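Local coordinates for protein DNA polymerase II large subunit (Pyrococcus horikoshii, PDB 7OEC) that contains an intein, modelled here without its host polymerase, that probably excises itself by protein splicing and joins the flanking extein sequences, at residues Arg21-Leu24 / Lys25-Tyr28; Glu108-Ala111 / Phe112-Arg115. The protein carries 2 engineered substitutions. One frame throughout, in Å; residues are numbered along the deposited sequence.

Both contacts are local, and each closes a short turn where a strand ends. Following the chain from the N terminus, interaction 1 comes first. Strand 18-23 runs into helix 24-29 at T23, and the contact holds that junction. Interaction 2 follows much later. There strand 105-110, paired with strand 97-102 in a hairpin, gives way to a 3-10 turn that leads on to strand 119-123. The two are in series and neither encloses the other. The centres of interaction 1 and interaction 2 are about 24 Å apart, on opposite sides of the chain's centre, and the two do not touch. In both, a glutamate three residues further along the chain reaches back to a backbone N-H at the strand end.

Interaction 1: Arg21-Leu24 / Lys25-Tyr28; sequences RVTL and KELY
L27 N donates to T23 O at 2.8 Å, the shortest bond joining the strand end to the first helical turn. T23 sits at the N-cap of helix 24-29, and its side chain and its backbone both take part. T23 OG1 accepts from E26 N at 3.0 Å, with an N-H...O angle of 162°. It is placed there by chi1 of 63°, which sets the hydroxyl between the backbone N and the carbonyl carbon, facing the turn. E26 bonds back to the same residue. Its extended chain runs back past the threonine, with E26 CG only 3.1 Å from T23 OG1. E26 OE1 accepts from T23 N at 2.9 Å, on the anti side of the carboxylate and 23° out of its plane. These reciprocal bonds make a capping box. The next backbone bond, Y28 N to L24 O, continues the helix.

Beneath the polar bonds lies an apolar side. V22 CG2 meets L27 CB at 4.0 Å, the two side chains crossing at about a right angle. L24 CD2 touches L27 CD2 at 4.1 Å. L27 also packs on I67 and V70 of strand 61-74, while V22 rests on strand 10-15. The Y28 hydroxyl is hydrogen-bonded to E34, beyond this contact.

With an alanine in place of the threonine, E26 N is likely to lose its side-chain acceptor, and the helix start would be held less firmly. The carboxylate of E26 lies at the helix N-terminus, where its negative charge is likely to be favoured by the helix dipole.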
ATOM      1  N   ARG A  21       9.827  -6.238   5.697  1.00 26.77           N
ATOM      2  CA  ARG A  21       9.342  -5.034   5.052  1.00 23.91           C
ATOM      3  C   ARG A  21      10.409  -4.531   4.100  1.00 22.62           C
ATOM      4  O   ARG A  21      11.595  -4.525   4.438  1.00 26.88           O
ATOM      5  CB  ARG A  21       8.971  -3.954   6.063  1.00 28.54           C
ATOM      6  CG  ARG A  21       7.661  -4.200   6.677  1.00 32.40           C
ATOM      7  CD  ARG A  21       7.315  -2.975   7.473  1.00 39.78           C
ATOM      8  NE  ARG A  21       6.679  -3.486   8.628  1.00 45.33           N
ATOM      9  CZ  ARG A  21       6.492  -2.837   9.750  1.00 46.92           C
ATOM     10  NH1 ARG A  21       5.884  -3.548  10.684  1.00 53.32           N
ATOM     11  NH2 ARG A  21       6.935  -1.571   9.947  1.00 38.80           N
ATOM     12  N   VAL A  22       9.999  -4.155   2.894  1.00 21.62           N
ATOM     13  CA  VAL A  22      10.906  -3.498   1.958  1.00 20.04           C
ATOM     14  C   VAL A  22      10.229  -2.229   1.482  1.00 18.87           C
ATOM     15  O   VAL A  22       9.010  -2.128   1.495  1.00 22.18           O
ATOM     16  CB  VAL A  22      11.270  -4.381   0.752  1.00 22.08           C
ATOM     17  CG1 VAL A  22      11.982  -5.632   1.204  1.00 26.22           C
ATOM     18  CG2 VAL A  22      10.053  -4.758  -0.011  1.00 22.38           C
ATOM     19  N   THR A  23      11.015  -1.247   1.050  1.00 18.85           N
ATOM     20  CA  THR A  23      10.339  -0.097   0.464  1.00 18.14           C
ATOM     21  C   THR A  23       9.852  -0.458  -0.934  1.00 18.40           C
ATOM     22  O   THR A  23      10.314  -1.416  -1.550  1.00 19.03           O
ATOM     23  CB  THR A  23      11.262   1.110   0.335  1.00 20.42           C
ATOM     24  OG1 THR A  23      12.316   0.787  -0.555  1.00 22.21           O
ATOM     25  CG2 THR A  23      11.809   1.565   1.694  1.00 23.19           C
ATOM     26  N   LEU A  24       8.919   0.332  -1.450  1.00 19.07           N
ATOM     27  CA  LEU A  24       8.439   0.076  -2.800  1.00 19.09           C
ATOM     28  C   LEU A  24       9.549   0.271  -3.822  1.00 18.27           C
ATOM     29  O   LEU A  24       9.610  -0.444  -4.824  1.00 20.10           O
ATOM     30  CB  LEU A  24       7.261   0.981  -3.113  1.00 20.85           C
ATOM     31  CG  LEU A  24       5.922   0.519  -2.629  1.00 25.04           C
ATOM     32  CD1 LEU A  24       4.922   1.526  -2.916  1.00 27.13           C
ATOM     33  CD2 LEU A  24       5.562  -0.705  -3.359  1.00 31.24           C
ATOM     34  N   LYS A  25      10.418   1.251  -3.610  1.00 18.60           N
ATOM     35  CA  LYS A  25      11.577   1.383  -4.491  1.00 19.41           C
ATOM     36  C   LYS A  25      12.468   0.130  -4.464  1.00 19.98           C
ATOM     37  O   LYS A  25      12.911  -0.366  -5.519  1.00 21.07           O
ATOM     38  CB  LYS A  25      12.341   2.658  -4.149  1.00 24.84           C
ATOM     39  CG  LYS A  25      13.504   2.913  -5.117  1.00 31.05           C
ATOM     40  CD  LYS A  25      14.147   4.259  -4.847  1.00 39.58           C
ATOM     41  CE  LYS A  25      15.583   4.250  -5.359  1.00 46.54           C
ATOM     42  NZ  LYS A  25      16.450   5.348  -4.721  1.00 53.90           N
ATOM     43  N   GLU A  26      12.739  -0.412  -3.262  1.00 19.60           N
ATOM     44  CA  GLU A  26      13.512  -1.655  -3.147  1.00 20.21           C
ATOM     45  C   GLU A  26      12.774  -2.815  -3.800  1.00 19.19           C
ATOM     46  O   GLU A  26      13.377  -3.665  -4.477  1.00 21.16           O
ATOM     47  CB  GLU A  26      13.774  -2.008  -1.677  1.00 23.22           C
ATOM     48  CG  GLU A  26      14.711  -1.077  -0.984  1.00 30.85           C
ATOM     49  CD  GLU A  26      14.847  -1.406   0.525  1.00 36.35           C
ATOM     50  OE1 GLU A  26      13.852  -1.800   1.242  1.00 31.32           O
ATOM     51  OE2 GLU A  26      15.986  -1.242   0.989  1.00 45.90           O
ATOM     52  N   LEU A  27      11.455  -2.858  -3.615  1.00 19.10           N
ATOM     53  CA  LEU A  27      10.662  -3.907  -4.247  1.00 18.68           C
ATOM     54  C   LEU A  27      10.811  -3.851  -5.765  1.00 18.56           C
ATOM     55  O   LEU A  27      11.017  -4.877  -6.419  1.00 19.35           O
ATOM     56  CB  LEU A  27       9.194  -3.792  -3.822  1.00 19.84           C
ATOM     57  CG  LEU A  27       8.234  -4.852  -4.381  1.00 20.92           C
ATOM     58  CD1 LEU A  27       8.647  -6.188  -3.809  1.00 24.45           C
ATOM     59  CD2 LEU A  27       6.822  -4.527  -4.060  1.00 25.67           C
ATOM     60  N   TYR A  28      10.710  -2.655  -6.336  1.00 18.92           N
ATOM     61  CA  TYR A  28      10.876  -2.487  -7.771  1.00 18.94           C
ATOM     62  C   TYR A  28      12.221  -3.041  -8.218  1.00 19.86           C
ATOM     63  O   TYR A  28      12.318  -3.700  -9.259  1.00 22.62           O
ATOM     64  CB  TYR A  28      10.707  -0.992  -8.103  1.00 19.98           C
ATOM     65  CG  TYR A  28      10.768  -0.716  -9.574  1.00 20.00           C
ATOM     66  CD1 TYR A  28       9.688  -0.970 -10.392  1.00 20.67           C
ATOM     67  CD2 TYR A  28      11.913  -0.224 -10.128  1.00 22.03           C
ATOM     68  CE1 TYR A  28       9.763  -0.763 -11.702  1.00 23.85           C
ATOM     69  CE2 TYR A  28      12.007   0.017 -11.450  1.00 24.92           C
ATOM     70  CZ  TYR A  28      10.920  -0.272 -12.245  1.00 25.05           C
ATOM     71  OH  TYR A  28      10.957  -0.087 -13.604  1.00 31.01           O
TER

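Interaction 2: Glu108-Ala111 / Phe112-Arg115; sequences EKRA and FEVR
R110 and E113 meet through a salt bridge, with R110 NH2 2.8 Å from E113 OE2. The oxygen lies close to the guanidinium plane, but the donor comes from well above the carboxylate plane. The two flat groups stand nearly upright to each other, 83° apart. R110 NE adds a weak bond to E113 OE2 at 3.4 Å. The other carboxylate oxygen, E113 OE1, accepts from R110 N at 2.9 Å, so E113 grips both the backbone and the side chain of one residue.

F112 lies beside R110, pointing the same way. F112 CZ sits over the centre of the guanidinium, 3.5 Å from R110 CZ, and the planes are 56° apart, so this is no parallel stack. R110 reaches this place by bending at chi3 (-69°), which brings one face of the guanidinium against F112 CZ and turns its edge to E113 OE2.

The backbone makes a 3-10 turn at the end of strand 105-110, which forms a two-stranded antiparallel hairpin with strand 97-102. E113 N bonds back to R110 O, and V114 N to A111 O at 3.1 Å. A water donates to both A111 O and V114 O, bridging the turn.

Further out, R115 NH1 donates to F112 O at 2.9 Å and also to V114 O, drawing the R115 side chain back to the carbonyls of the turn. K109 runs alongside, with K109 CB 4.2 Å from V114 CG2. K109 NZ hydrogen-bonds to N118 OD1, which also accepts from R115 N. On the inner side, A111 and V114 pack on F82, and A111 and F112 on I80, both of strand 79-84.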
ATOM      1  N   GLU A 108     -14.124   1.366   0.264  1.00 19.84           N
ATOM      2  CA  GLU A 108     -13.051   1.811  -0.614  1.00 19.56           C
ATOM      3  C   GLU A 108     -13.386   3.212  -1.109  1.00 21.51           C
ATOM      4  O   GLU A 108     -14.346   3.401  -1.863  1.00 24.46           O
ATOM      5  CB  GLU A 108     -12.888   0.829  -1.771  1.00 22.83           C
ATOM      6  CG  GLU A 108     -11.740   1.176  -2.710  1.00 28.39           C
ATOM      7  CD  GLU A 108     -11.578   0.192  -3.892  1.00 34.29           C
ATOM      8  OE1 GLU A 108     -12.012  -0.970  -3.790  1.00 40.81           O
ATOM      9  OE2 GLU A 108     -11.049   0.606  -4.944  1.00 39.88           O
ATOM     10  N   LYS A 109     -12.601   4.191  -0.663  1.00 21.63           N
ATOM     11  CA  LYS A 109     -12.768   5.601  -0.980  1.00 23.24           C
ATOM     12  C   LYS A 109     -11.543   6.101  -1.730  1.00 20.79           C
ATOM     13  O   LYS A 109     -10.434   5.663  -1.447  1.00 23.62           O
ATOM     14  CB  LYS A 109     -12.741   6.456   0.314  1.00 25.31           C
ATOM     15  CG  LYS A 109     -13.893   6.247   1.240  1.00 28.95           C
ATOM     16  CD  LYS A 109     -13.918   7.239   2.408  1.00 29.91           C
ATOM     17  CE  LYS A 109     -15.150   7.001   3.267  1.00 35.93           C
ATOM     18  NZ  LYS A 109     -15.348   8.122   4.200  1.00 38.56           N
ATOM     19  N   ARG A 110     -11.709   7.065  -2.628  1.00 21.10           N
ATOM     20  CA  ARG A 110     -10.525   7.743  -3.144  1.00 22.91           C
ATOM     21  C   ARG A 110      -9.872   8.518  -2.011  1.00 20.99           C
ATOM     22  O   ARG A 110     -10.550   9.004  -1.107  1.00 21.19           O
ATOM     23  CB  ARG A 110     -10.886   8.682  -4.294  1.00 29.14           C
ATOM     24  CG  ARG A 110     -11.344   7.914  -5.527  1.00 37.40           C
ATOM     25  CD  ARG A 110     -11.946   8.805  -6.595  1.00 46.66           C
ATOM     26  NE  ARG A 110     -13.232   9.352  -6.170  1.00 54.62           N
ATOM     27  CZ  ARG A 110     -14.030  10.105  -6.931  1.00 60.28           C
ATOM     28  NH1 ARG A 110     -13.684  10.415  -8.186  1.00 60.84           N
ATOM     29  NH2 ARG A 110     -15.186  10.549  -6.434  1.00 63.00           N
ATOM     30  N   ALA A 111      -8.548   8.650  -2.073  1.00 20.26           N
ATOM     31  CA  ALA A 111      -7.826   9.241  -0.956  1.00 18.73           C
ATOM     32  C   ALA A 111      -8.370  10.617  -0.606  1.00 21.50           C
ATOM     33  O   ALA A 111      -8.480  10.948   0.576  1.00 22.15           O
ATOM     34  CB  ALA A 111      -6.346   9.319  -1.289  1.00 19.99           C
ATOM     35  N   PHE A 112      -8.740  11.427  -1.606  1.00 22.23           N
ATOM     36  CA  PHE A 112      -9.195  12.791  -1.314  1.00 23.23           C
ATOM     37  C   PHE A 112     -10.562  12.837  -0.637  1.00 25.14           C
ATOM     38  O   PHE A 112     -10.953  13.900  -0.132  1.00 28.01           O
ATOM     39  CB  PHE A 112      -9.204  13.693  -2.565  1.00 25.74           C
ATOM     40  CG  PHE A 112     -10.298  13.375  -3.557  1.00 32.49           C
ATOM     41  CD1 PHE A 112     -11.568  13.934  -3.441  1.00 36.45           C
ATOM     42  CD2 PHE A 112     -10.056  12.515  -4.600  1.00 33.48           C
ATOM     43  CE1 PHE A 112     -12.571  13.617  -4.352  1.00 37.94           C
ATOM     44  CE2 PHE A 112     -11.048  12.179  -5.493  1.00 35.64           C
ATOM     45  CZ  PHE A 112     -12.312  12.731  -5.373  1.00 37.18           C
ATOM     46  N   GLU A 113     -11.276  11.719  -0.597  1.00 23.58           N
ATOM     47  CA  GLU A 113     -12.561  11.637   0.075  1.00 23.63           C
ATOM     48  C   GLU A 113     -12.464  11.136   1.513  1.00 21.96           C
ATOM     49  O   GLU A 113     -13.478  11.162   2.231  1.00 24.11           O
ATOM     50  CB  GLU A 113     -13.462  10.645  -0.660  1.00 25.93           C
ATOM     51  CG  GLU A 113     -13.817  10.980  -2.077  1.00 31.99           C
ATOM     52  CD  GLU A 113     -14.521   9.766  -2.853  1.00 39.64           C
ATOM     53  OE1 GLU A 113     -14.256   8.506  -2.660  1.00 39.58           O
ATOM     54  OE2 GLU A 113     -15.371  10.106  -3.702  1.00 45.97           O
ATOM     55  N   VAL A 114     -11.291  10.649   1.935  1.00 20.02           N
ATOM     56  CA  VAL A 114     -11.118  10.222   3.316  1.00 19.58           C
ATOM     57  C   VAL A 114     -11.223  11.448   4.209  1.00 22.10           C
ATOM     58  O   VAL A 114     -10.798  12.550   3.829  1.00 23.92           O
ATOM     59  CB  VAL A 114      -9.759   9.512   3.466  1.00 20.49           C
ATOM     60  CG1 VAL A 114      -9.484   9.112   4.931  1.00 20.40           C
ATOM     61  CG2 VAL A 114      -9.713   8.240   2.611  1.00 20.27           C
ATOM     62  N   ARG A 115     -11.781  11.258   5.411  1.00 21.94           N
ATOM     63  CA  ARG A 115     -11.988  12.338   6.363  1.00 22.92           C
ATOM     64  C   ARG A 115     -11.341  12.017   7.698  1.00 22.75           C
ATOM     65  O   ARG A 115     -11.237  10.851   8.094  1.00 22.18           O
ATOM     66  CB  ARG A 115     -13.478  12.578   6.608  1.00 27.11           C
ATOM     67  CG  ARG A 115     -14.244  13.056   5.317  1.00 33.48           C
ATOM     68  CD  ARG A 115     -13.752  14.460   4.914  1.00 39.07           C
ATOM     69  NE  ARG A 115     -14.284  14.972   3.645  1.00 42.23           N
ATOM     70  CZ  ARG A 115     -13.635  14.991   2.471  1.00 41.44           C
ATOM     71  NH1 ARG A 115     -12.388  14.517   2.334  1.00 35.61           N
ATOM     72  NH2 ARG A 115     -14.246  15.512   1.404  1.00 46.41           N
TER
HETATM   73  O   HOH W   1      -8.517  13.121   2.206  1.00 26.42           O